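Local coordinates for DNA/pantothenate metabolism flavoprotein (Streptomyces sparsogenes DSM 40356, PDB 7CFU), which probably catalyses the FMN-dependent oxidative decarboxylation of a cysteine residue during biosynthesis of a peptide natural product, at residues 101-107 and 134-140; 166-171 and 182-187. All coordinates share one frame; numbering follows the deposited sequence.

Interaction 1 (101-107 and 134-140); sequences VLVILPA and PTVIAPV. With FMN (flavin mononucleotide), chain Y.
Leu102, Val103 and Ile104 pair in parallel with Thr135, Val136 and Ile137, making a buried strand-to-strand contact in the middle of the flavoprotein sheet, with the short strand axes 5° apart. Four backbone bonds carry the regular part: Leu102 N to Pro134 O, Val136 N to Leu102 O, Ile104 N to Val136 O at 2.8 Å, and Ala138 N to Ile104 O. On one face Leu102 and Thr135 lie side by side, as do Ile104 and Ile137, whose CG1 atoms meet at 4.1 Å. Thr135 has CG2 anti to its backbone N and OG1 beside it (chi1 -57°), which brings CG2 within 3.8 Å of Leu102 CD2 while OG1 bonds to Cys133 O. With an alanine here, Cys133 O would probably lose its hydroxyl partner and a gap would open beside Leu102 CD2.

The pair forms a beta-alpha-beta crossover of the Rossmann-like fold, its connection running through helices 109-117 and 123-130. Helix 109-117 packs on Ile104, Ile137 and Pro139, whereas helix 187-199 takes Val101 and Leu105 on the other face.

Beyond Ile104 a cis peptide bond precedes Pro106, and a beta bulge shifts the register by one. Ala107 N resumes the pairing with Ala138 O at 3.0 Å, arriving 50° out of that carbonyl's plane, and Ala107 CB rests 3.8 Å from Ile137 CG2. Past the bulge, Val140 N bonds to Ala107 O at 2.9 Å, and Val140 CG2 lies against Pro106 CB at 4.0 Å. Pro139 and Val140 open the PXMNXXMW signature of this decarboxylase family. Here the strand end reaches the cofactor: FMN N3 donates to Val140 O at 2.6 Å, a nearly straight bond.

Interaction 2 (166-171 and 182-187); sequences VEPKEG and GSLGDF
The peptide plane joining Gly185 to Asp186 has Val166 CG1 over one face, 3.5 Å from Asp186 N. That methyl stands anti to the backbone N of Val166 (chi1 177°), and the same branch reaches Phe187 CB, whose ring turns away toward Leu105. Against the preceding peptide, the bent Lys169 chain brings CE to 3.1 Å from Leu184 O. Its NZ stops 4.0 Å from Asp186 OD1, too far for a salt bridge, where the two side chains cross at about a right angle.

Both segments belong to the long loop between strand 164-165 and helix 187-199, doubled back so that Lys169 and Ser183 form a single antiparallel, hydrogen-bonded bridge. Lys169 N donates to Ser183 O at 2.8 Å, and Ser183 N returns a 3.1 Å bond to Lys169 O from well above the carbonyl plane. The doubled loop is consistent with the substrate-binding flap of relatives such as EpiD; its far end, 173-180, is not modelled. Nearer the helix, where Glu167 O touches Gly185 CA at 3.2 Å, a water spans the loop, donating to Val166 O and accepting from Gly185 N.

In the fold
Interaction 2 grows out of the sheet beside interaction 1, their centres about 12 Å apart. Strand 135-139 joins them: Ile137 O lies 2.8 Å from Val166 N, a probable hydrogen bond carrying the sheet one strand further. Beyond it, Pro139 O sits 3.4 Å from Pro168 CB, and Val140 CG2 touches Leu184 CD2 at 3.6 Å. Val140 therefore faces two ways, its carbonyl bonded to the flavin and its methyl against the doubled-back loop. On the loop side, Gly182 CA stands 6.5 Å from FMN O4, so 182-187 starts near the flavin, whose pocket also involves Ala120 of a second subunit.

Interaction 1 (101-107 and 134-140)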
ATOM      1  N   VAL A 101     -11.950 -19.879 -34.519  1.00 41.90           N
ATOM      2  CA  VAL A 101     -10.665 -19.517 -35.103  1.00 43.42           C
ATOM      3  C   VAL A 101      -9.833 -18.861 -34.009  1.00 40.61           C
ATOM      4  O   VAL A 101     -10.370 -18.135 -33.164  1.00 36.78           O
ATOM      5  CB  VAL A 101     -10.833 -18.560 -36.309  1.00 48.80           C
ATOM      6  CG1 VAL A 101      -9.480 -18.025 -36.778  1.00 42.40           C
ATOM      7  CG2 VAL A 101     -11.554 -19.246 -37.451  1.00 42.52           C
ATOM      8  N   LEU A 102      -8.530 -19.142 -33.999  1.00 36.18           N
ATOM      9  CA  LEU A 102      -7.586 -18.509 -33.084  1.00 35.47           C
ATOM     10  C   LEU A 102      -6.584 -17.710 -33.904  1.00 38.11           C
ATOM     11  O   LEU A 102      -5.905 -18.266 -34.778  1.00 37.05           O
ATOM     12  CB  LEU A 102      -6.867 -19.549 -32.216  1.00 33.32           C
ATOM     13  CG  LEU A 102      -5.720 -19.052 -31.318  1.00 36.54           C
ATOM     14  CD1 LEU A 102      -6.184 -17.980 -30.340  1.00 31.37           C
ATOM     15  CD2 LEU A 102      -5.052 -20.210 -30.567  1.00 30.16           C
ATOM     16  N   VAL A 103      -6.483 -16.417 -33.621  1.00 38.05           N
ATOM     17  CA  VAL A 103      -5.528 -15.541 -34.288  1.00 35.68           C
ATOM     18  C   VAL A 103      -4.632 -14.914 -33.231  1.00 37.06           C
ATOM     19  O   VAL A 103      -5.123 -14.289 -32.283  1.00 36.62           O
ATOM     20  CB  VAL A 103      -6.236 -14.449 -35.109  1.00 42.82           C
ATOM     21  CG1 VAL A 103      -5.224 -13.421 -35.600  1.00 41.67           C
ATOM     22  CG2 VAL A 103      -7.006 -15.068 -36.274  1.00 45.37           C
ATOM     23  N   ILE A 104      -3.324 -15.056 -33.408  1.00 33.74           N
ATOM     24  CA  ILE A 104      -2.331 -14.398 -32.574  1.00 30.33           C
ATOM     25  C   ILE A 104      -1.736 -13.270 -33.406  1.00 37.00           C
ATOM     26  O   ILE A 104      -0.967 -13.518 -34.346  1.00 30.08           O
ATOM     27  CB  ILE A 104      -1.251 -15.379 -32.103  1.00 29.89           C
ATOM     28  CG1 ILE A 104      -1.882 -16.688 -31.635  1.00 33.63           C
ATOM     29  CG2 ILE A 104      -0.417 -14.762 -30.993  1.00 29.00           C
ATOM     30  CD1 ILE A 104      -2.768 -16.527 -30.434  1.00 36.77           C
ATOM     31  N   LEU A 105      -2.094 -12.029 -33.074  1.00 31.66           N
ATOM     32  CA  LEU A 105      -1.705 -10.898 -33.909  1.00 35.19           C
ATOM     33  C   LEU A 105      -1.683  -9.620 -33.080  1.00 31.11           C
ATOM     34  O   LEU A 105      -2.737  -9.165 -32.622  1.00 33.38           O
ATOM     35  CB  LEU A 105      -2.682 -10.752 -35.088  1.00 34.89           C
ATOM     36  CG  LEU A 105      -2.412  -9.739 -36.210  1.00 33.85           C
ATOM     37  CD1 LEU A 105      -3.201 -10.142 -37.452  1.00 38.27           C
ATOM     38  CD2 LEU A 105      -2.730  -8.289 -35.823  1.00 30.39           C
ATOM     39  N   PRO A 106      -0.521  -8.991 -32.887  1.00 30.38           N
ATOM     40  CA  PRO A 106       0.791  -9.496 -33.292  1.00 30.09           C
ATOM     41  C   PRO A 106       1.297 -10.546 -32.319  1.00 32.38           C
ATOM     42  O   PRO A 106       0.938 -10.525 -31.141  1.00 29.68           O
ATOM     43  CB  PRO A 106       1.676  -8.256 -33.231  1.00 32.13           C
ATOM     44  CG  PRO A 106       1.069  -7.458 -32.101  1.00 31.14           C
ATOM     45  CD  PRO A 106      -0.426  -7.672 -32.232  1.00 23.94           C
ATOM     46  N   ALA A 107       2.113 -11.462 -32.808  1.00 26.78           N
ATOM     47  CA  ALA A 107       2.810 -12.405 -31.951  1.00 29.49           C
ATOM     48  C   ALA A 107       4.239 -11.923 -31.760  1.00 30.41           C
ATOM     49  O   ALA A 107       4.839 -11.357 -32.675  1.00 32.15           O
ATOM     50  CB  ALA A 107       2.795 -13.812 -32.545  1.00 24.58           C
ATOM     51  N   PRO A 134      -8.724 -23.852 -36.413  1.00 46.78           N
ATOM     52  CA  PRO A 134      -7.740 -23.203 -37.295  1.00 42.87           C
ATOM     53  C   PRO A 134      -7.090 -22.020 -36.590  1.00 43.04           C
ATOM     54  O   PRO A 134      -7.770 -21.170 -36.007  1.00 38.85           O
ATOM     55  CB  PRO A 134      -8.581 -22.747 -38.493  1.00 43.79           C
ATOM     56  CG  PRO A 134      -9.757 -23.674 -38.513  1.00 42.82           C
ATOM     57  CD  PRO A 134     -10.038 -24.011 -37.067  1.00 45.05           C
ATOM     58  N   THR A 135      -5.762 -21.954 -36.670  1.00 41.42           N
ATOM     59  CA  THR A 135      -4.984 -20.965 -35.935  1.00 40.65           C
ATOM     60  C   THR A 135      -4.018 -20.248 -36.865  1.00 35.83           C
ATOM     61  O   THR A 135      -3.256 -20.891 -37.596  1.00 42.02           O
ATOM     62  CB  THR A 135      -4.215 -21.628 -34.783  1.00 39.77           C
ATOM     63  OG1 THR A 135      -5.141 -22.308 -33.926  1.00 45.56           O
ATOM     64  CG2 THR A 135      -3.452 -20.583 -33.967  1.00 38.83           C
ATOM     65  N   VAL A 136      -4.031 -18.921 -36.807  1.00 36.31           N
ATOM     66  CA  VAL A 136      -3.131 -18.068 -37.572  1.00 32.58           C
ATOM     67  C   VAL A 136      -2.246 -17.301 -36.598  1.00 40.53           C
ATOM     68  O   VAL A 136      -2.753 -16.649 -35.678  1.00 36.97           O
ATOM     69  CB  VAL A 136      -3.918 -17.095 -38.470  1.00 43.20           C
ATOM     70  CG1 VAL A 136      -2.972 -16.131 -39.172  1.00 36.06           C
ATOM     71  CG2 VAL A 136      -4.795 -17.870 -39.469  1.00 39.63           C
ATOM     72  N   ILE A 137      -0.933 -17.353 -36.820  1.00 32.89           N
ATOM     73  CA  ILE A 137       0.060 -16.660 -36.002  1.00 32.36           C
ATOM     74  C   ILE A 137       0.788 -15.666 -36.896  1.00 35.21           C
ATOM     75  O   ILE A 137       1.381 -16.054 -37.913  1.00 29.74           O
ATOM     76  CB  ILE A 137       1.050 -17.648 -35.353  1.00 29.54           C
ATOM     77  CG1 ILE A 137       0.302 -18.666 -34.494  1.00 28.76           C
ATOM     78  CG2 ILE A 137       2.138 -16.936 -34.572  1.00 30.15           C
ATOM     79  CD1 ILE A 137       1.179 -19.798 -34.010  1.00 30.24           C
ATOM     80  N   ALA A 138       0.761 -14.390 -36.509  1.00 28.61           N
ATOM     81  CA  ALA A 138       1.359 -13.304 -37.286  1.00 34.54           C
ATOM     82  C   ALA A 138       2.447 -12.643 -36.449  1.00 37.64           C
ATOM     83  O   ALA A 138       2.208 -11.609 -35.801  1.00 38.12           O
ATOM     84  CB  ALA A 138       0.308 -12.288 -37.728  1.00 32.11           C
ATOM     85  N   PRO A 139       3.655 -13.200 -36.452  1.00 29.99           N
ATOM     86  CA  PRO A 139       4.736 -12.641 -35.632  1.00 36.34           C
ATOM     87  C   PRO A 139       5.269 -11.335 -36.200  1.00 32.50           C
ATOM     88  O   PRO A 139       5.235 -11.099 -37.410  1.00 32.56           O
ATOM     89  CB  PRO A 139       5.814 -13.730 -35.671  1.00 32.51           C
ATOM     90  CG  PRO A 139       5.552 -14.470 -36.946  1.00 35.95           C
ATOM     91  CD  PRO A 139       4.052 -14.444 -37.130  1.00 35.87           C
ATOM     92  N   VAL A 140       5.746 -10.471 -35.302  1.00 30.98           N
ATOM     93  CA  VAL A 140       6.414  -9.227 -35.676  1.00 30.20           C
ATOM     94  C   VAL A 140       7.648  -9.049 -34.806  1.00 36.87           C
ATOM     95  O   VAL A 140       7.590  -9.234 -33.586  1.00 35.23           O
ATOM     96  CB  VAL A 140       5.488  -8.009 -35.546  1.00 33.15           C
ATOM     97  CG1 VAL A 140       6.219  -6.758 -35.992  1.00 39.10           C
ATOM     98  CG2 VAL A 140       4.223  -8.212 -36.368  1.00 35.65           C
TER
HETATM   99  N1  FMN Y 301       9.283  -8.336 -29.142  1.00 30.00           N
HETATM  100  C2  FMN Y 301       9.059  -8.923 -30.365  1.00 31.37           C
HETATM  101  O2  FMN Y 301       9.335 -10.103 -30.514  1.00 34.66           O
HETATM  102  N3  FMN Y 301       8.512  -8.198 -31.403  1.00 33.30           N
HETATM  103  C4  FMN Y 301       8.205  -6.865 -31.221  1.00 33.06           C
HETATM  104  O4  FMN Y 301       7.728  -6.218 -32.152  1.00 33.04           O
HETATM  105  C4A FMN Y 301       8.445  -6.265 -29.991  1.00 26.83           C
HETATM  106  N5  FMN Y 301       8.136  -4.939 -29.790  1.00 31.54           N
HETATM  107  C5A FMN Y 301       8.354  -4.356 -28.557  1.00 29.98           C
HETATM  108  C6  FMN Y 301       8.040  -3.020 -28.374  1.00 25.97           C
HETATM  109  C7  FMN Y 301       8.258  -2.426 -27.140  1.00 29.17           C
HETATM  110  C7M FMN Y 301       7.911  -0.972 -26.939  1.00 27.47           C
HETATM  111  C8  FMN Y 301       8.803  -3.163 -26.095  1.00 28.45           C
HETATM  112  C8M FMN Y 301       9.041  -2.492 -24.763  1.00 26.27           C
HETATM  113  C9  FMN Y 301       9.125  -4.506 -26.279  1.00 26.09           C
HETATM  114  C9A FMN Y 301       8.900  -5.102 -27.515  1.00 30.81           C
HETATM  115  N10 FMN Y 301       9.221  -6.434 -27.730  1.00 32.67           N
HETATM  116  C10 FMN Y 301       8.979  -7.012 -28.953  1.00 27.14           C
HETATM  117  C1' FMN Y 301       9.795  -7.266 -26.631  1.00 29.26           C
HETATM  118  C2' FMN Y 301       8.663  -8.047 -25.985  1.00 28.75           C
HETATM  119  O2' FMN Y 301       7.667  -7.153 -25.509  1.00 31.42           O
HETATM  120  C3' FMN Y 301       9.233  -8.943 -24.886  1.00 32.78           C
HETATM  121  O3' FMN Y 301       9.984  -9.984 -25.476  1.00 30.70           O
HETATM  122  C4' FMN Y 301       8.152  -9.501 -23.948  1.00 30.90           C
HETATM  123  O4' FMN Y 301       8.761 -10.286 -22.937  1.00 32.92           O
HETATM  124  C5' FMN Y 301       7.146 -10.350 -24.705  1.00 31.85           C
HETATM  125  O5' FMN Y 301       6.058 -10.650 -23.852  1.00 30.18           O
HETATM  126  P   FMN Y 301       4.808 -11.504 -24.382  1.00 28.94           P
HETATM  127  O1P FMN Y 301       4.286 -12.354 -23.248  1.00 28.58           O
HETATM  128  O2P FMN Y 301       3.811 -10.539 -24.927  1.00 27.65           O
HETATM  129  O3P FMN Y 301       5.206 -12.451 -25.498  1.00 30.84           O

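Interaction 2 (166-171 and 182-187)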
ATOM      1  N   VAL A 166       2.187 -16.209 -40.599  1.00 44.05           N
ATOM      2  CA  VAL A 166       2.271 -15.079 -41.513  1.00 37.80           C
ATOM      3  C   VAL A 166       3.563 -14.349 -41.191  1.00 41.85           C
ATOM      4  O   VAL A 166       3.651 -13.652 -40.175  1.00 42.28           O
ATOM      5  CB  VAL A 166       1.064 -14.139 -41.390  1.00 44.32           C
ATOM      6  CG1 VAL A 166       1.241 -12.942 -42.322  1.00 40.31           C
ATOM      7  CG2 VAL A 166      -0.228 -14.890 -41.695  1.00 42.81           C
ATOM      8  N   GLU A 167       4.559 -14.504 -42.061  1.00 38.74           N
ATOM      9  CA  GLU A 167       5.873 -13.944 -41.806  1.00 38.72           C
ATOM     10  C   GLU A 167       5.815 -12.418 -41.836  1.00 37.71           C
ATOM     11  O   GLU A 167       5.050 -11.836 -42.611  1.00 41.93           O
ATOM     12  CB  GLU A 167       6.867 -14.450 -42.847  1.00 39.93           C
ATOM     13  CG  GLU A 167       6.988 -15.959 -42.852  1.00 54.68           C
ATOM     14  CD  GLU A 167       8.112 -16.456 -43.736  1.00 56.48           C
ATOM     15  OE1 GLU A 167       8.861 -15.615 -44.281  1.00 62.16           O
ATOM     16  OE2 GLU A 167       8.236 -17.690 -43.888  1.00 59.78           O
ATOM     17  N   PRO A 168       6.602 -11.743 -41.010  1.00 37.74           N
ATOM     18  CA  PRO A 168       6.559 -10.279 -40.993  1.00 38.89           C
ATOM     19  C   PRO A 168       7.205  -9.670 -42.229  1.00 47.82           C
ATOM     20  O   PRO A 168       7.958 -10.315 -42.964  1.00 54.31           O
ATOM     21  CB  PRO A 168       7.345  -9.919 -39.732  1.00 38.60           C
ATOM     22  CG  PRO A 168       8.269 -11.056 -39.533  1.00 39.31           C
ATOM     23  CD  PRO A 168       7.510 -12.281 -39.985  1.00 40.70           C
ATOM     24  N   LYS A 169       6.892  -8.395 -42.445  1.00 50.53           N
ATOM     25  CA  LYS A 169       7.569  -7.571 -43.426  1.00 58.59           C
ATOM     26  C   LYS A 169       8.599  -6.687 -42.720  1.00 63.33           C
ATOM     27  O   LYS A 169       8.781  -6.733 -41.498  1.00 59.03           O
ATOM     28  CB  LYS A 169       6.578  -6.727 -44.233  1.00 53.95           C
ATOM     29  CG  LYS A 169       5.603  -7.529 -45.084  1.00 67.27           C
ATOM     30  CD  LYS A 169       4.675  -6.635 -45.918  1.00 75.25           C
ATOM     31  CE  LYS A 169       3.674  -5.882 -45.064  1.00 78.15           C
ATOM     32  NZ  LYS A 169       2.706  -5.100 -45.883  1.00 86.70           N
ATOM     33  N   GLU A 170       9.260  -5.846 -43.509  1.00 70.53           N
ATOM     34  CA  GLU A 170      10.377  -5.019 -43.065  1.00 82.10           C
ATOM     35  C   GLU A 170       9.941  -3.574 -43.259  1.00 89.05           C
ATOM     36  O   GLU A 170      10.223  -2.963 -44.292  1.00100.35           O
ATOM     37  CB  GLU A 170      11.627  -5.363 -43.870  1.00 84.09           C
ATOM     38  CG  GLU A 170      12.961  -4.861 -43.299  1.00 94.26           C
ATOM     39  CD  GLU A 170      13.352  -3.437 -43.646  1.00106.67           C
ATOM     40  OE1 GLU A 170      13.018  -2.933 -44.743  1.00107.71           O
ATOM     41  OE2 GLU A 170      14.012  -2.828 -42.774  1.00107.91           O
ATOM     42  N   GLY A 171       9.165  -3.065 -42.308  1.00 78.42           N
ATOM     43  CA  GLY A 171       8.635  -1.722 -42.436  1.00 89.63           C
ATOM     44  C   GLY A 171       9.393  -0.665 -41.657  1.00 99.76           C
ATOM     45  O   GLY A 171       9.000  -0.339 -40.533  1.00102.39           O
ATOM     46  N   GLY A 182      10.200  -4.357 -37.476  1.00 55.38           N
ATOM     47  CA  GLY A 182       9.339  -5.131 -38.348  1.00 43.15           C
ATOM     48  C   GLY A 182       7.921  -4.600 -38.419  1.00 52.46           C
ATOM     49  O   GLY A 182       7.511  -3.693 -37.692  1.00 55.39           O
ATOM     50  N   SER A 183       7.150  -5.186 -39.333  1.00 44.78           N
ATOM     51  CA  SER A 183       5.735  -4.874 -39.450  1.00 52.92           C
ATOM     52  C   SER A 183       4.985  -6.141 -39.830  1.00 47.62           C
ATOM     53  O   SER A 183       5.576  -7.126 -40.281  1.00 44.03           O
ATOM     54  CB  SER A 183       5.462  -3.777 -40.487  1.00 50.42           C
ATOM     55  OG  SER A 183       5.941  -4.169 -41.756  1.00 58.03           O
ATOM     56  N   LEU A 184       3.670  -6.093 -39.637  1.00 42.32           N
ATOM     57  CA  LEU A 184       2.816  -7.243 -39.884  1.00 41.96           C
ATOM     58  C   LEU A 184       2.862  -7.662 -41.347  1.00 49.50           C
ATOM     59  O   LEU A 184       2.870  -6.823 -42.252  1.00 45.77           O
ATOM     60  CB  LEU A 184       1.382  -6.915 -39.474  1.00 40.43           C
ATOM     61  CG  LEU A 184       1.104  -6.926 -37.972  1.00 38.95           C
ATOM     62  CD1 LEU A 184      -0.107  -6.059 -37.661  1.00 40.33           C
ATOM     63  CD2 LEU A 184       0.843  -8.351 -37.535  1.00 31.44           C
ATOM     64  N   GLY A 185       2.879  -8.972 -41.574  1.00 48.24           N
ATOM     65  CA  GLY A 185       2.805  -9.512 -42.915  1.00 51.65           C
ATOM     66  C   GLY A 185       1.403  -9.417 -43.479  1.00 50.11           C
ATOM     67  O   GLY A 185       0.543  -8.697 -42.966  1.00 53.61           O
ATOM     68  N   ASP A 186       1.166 -10.185 -44.543  1.00 52.26           N
ATOM     69  CA  ASP A 186      -0.124 -10.174 -45.233  1.00 53.79           C
ATOM     70  C   ASP A 186      -1.036 -11.195 -44.569  1.00 47.16           C
ATOM     71  O   ASP A 186      -1.210 -12.324 -45.027  1.00 55.40           O
ATOM     72  CB  ASP A 186       0.048 -10.445 -46.723  1.00 66.75           C
ATOM     73  CG  ASP A 186       0.755  -9.309 -47.443  1.00 82.45           C
ATOM     74  OD1 ASP A 186       0.422  -8.136 -47.161  1.00 77.38           O
ATOM     75  OD2 ASP A 186       1.629  -9.590 -48.295  1.00 83.34           O
ATOM     76  N   PHE A 187      -1.666 -10.754 -43.480  1.00 47.64           N
ATOM     77  CA  PHE A 187      -2.483 -11.639 -42.668  1.00 48.52           C
ATOM     78  C   PHE A 187      -3.902 -11.775 -43.190  1.00 52.84           C
ATOM     79  O   PHE A 187      -4.575 -12.756 -42.848  1.00 54.75           O
ATOM     80  CB  PHE A 187      -2.533 -11.128 -41.222  1.00 41.95           C
ATOM     81  CG  PHE A 187      -3.056  -9.719 -41.094  1.00 48.34           C
ATOM     82  CD1 PHE A 187      -4.422  -9.467 -41.053  1.00 46.62           C
ATOM     83  CD2 PHE A 187      -2.183  -8.647 -41.007  1.00 41.66           C
ATOM     84  CE1 PHE A 187      -4.903  -8.173 -40.941  1.00 48.96           C
ATOM     85  CE2 PHE A 187      -2.661  -7.352 -40.889  1.00 39.75           C
ATOM     86  CZ  PHE A 187      -4.019  -7.114 -40.858  1.00 48.24           C
TER
HETATM   87  O   HOH W   1       3.612 -11.067 -39.439  1.00 37.71           O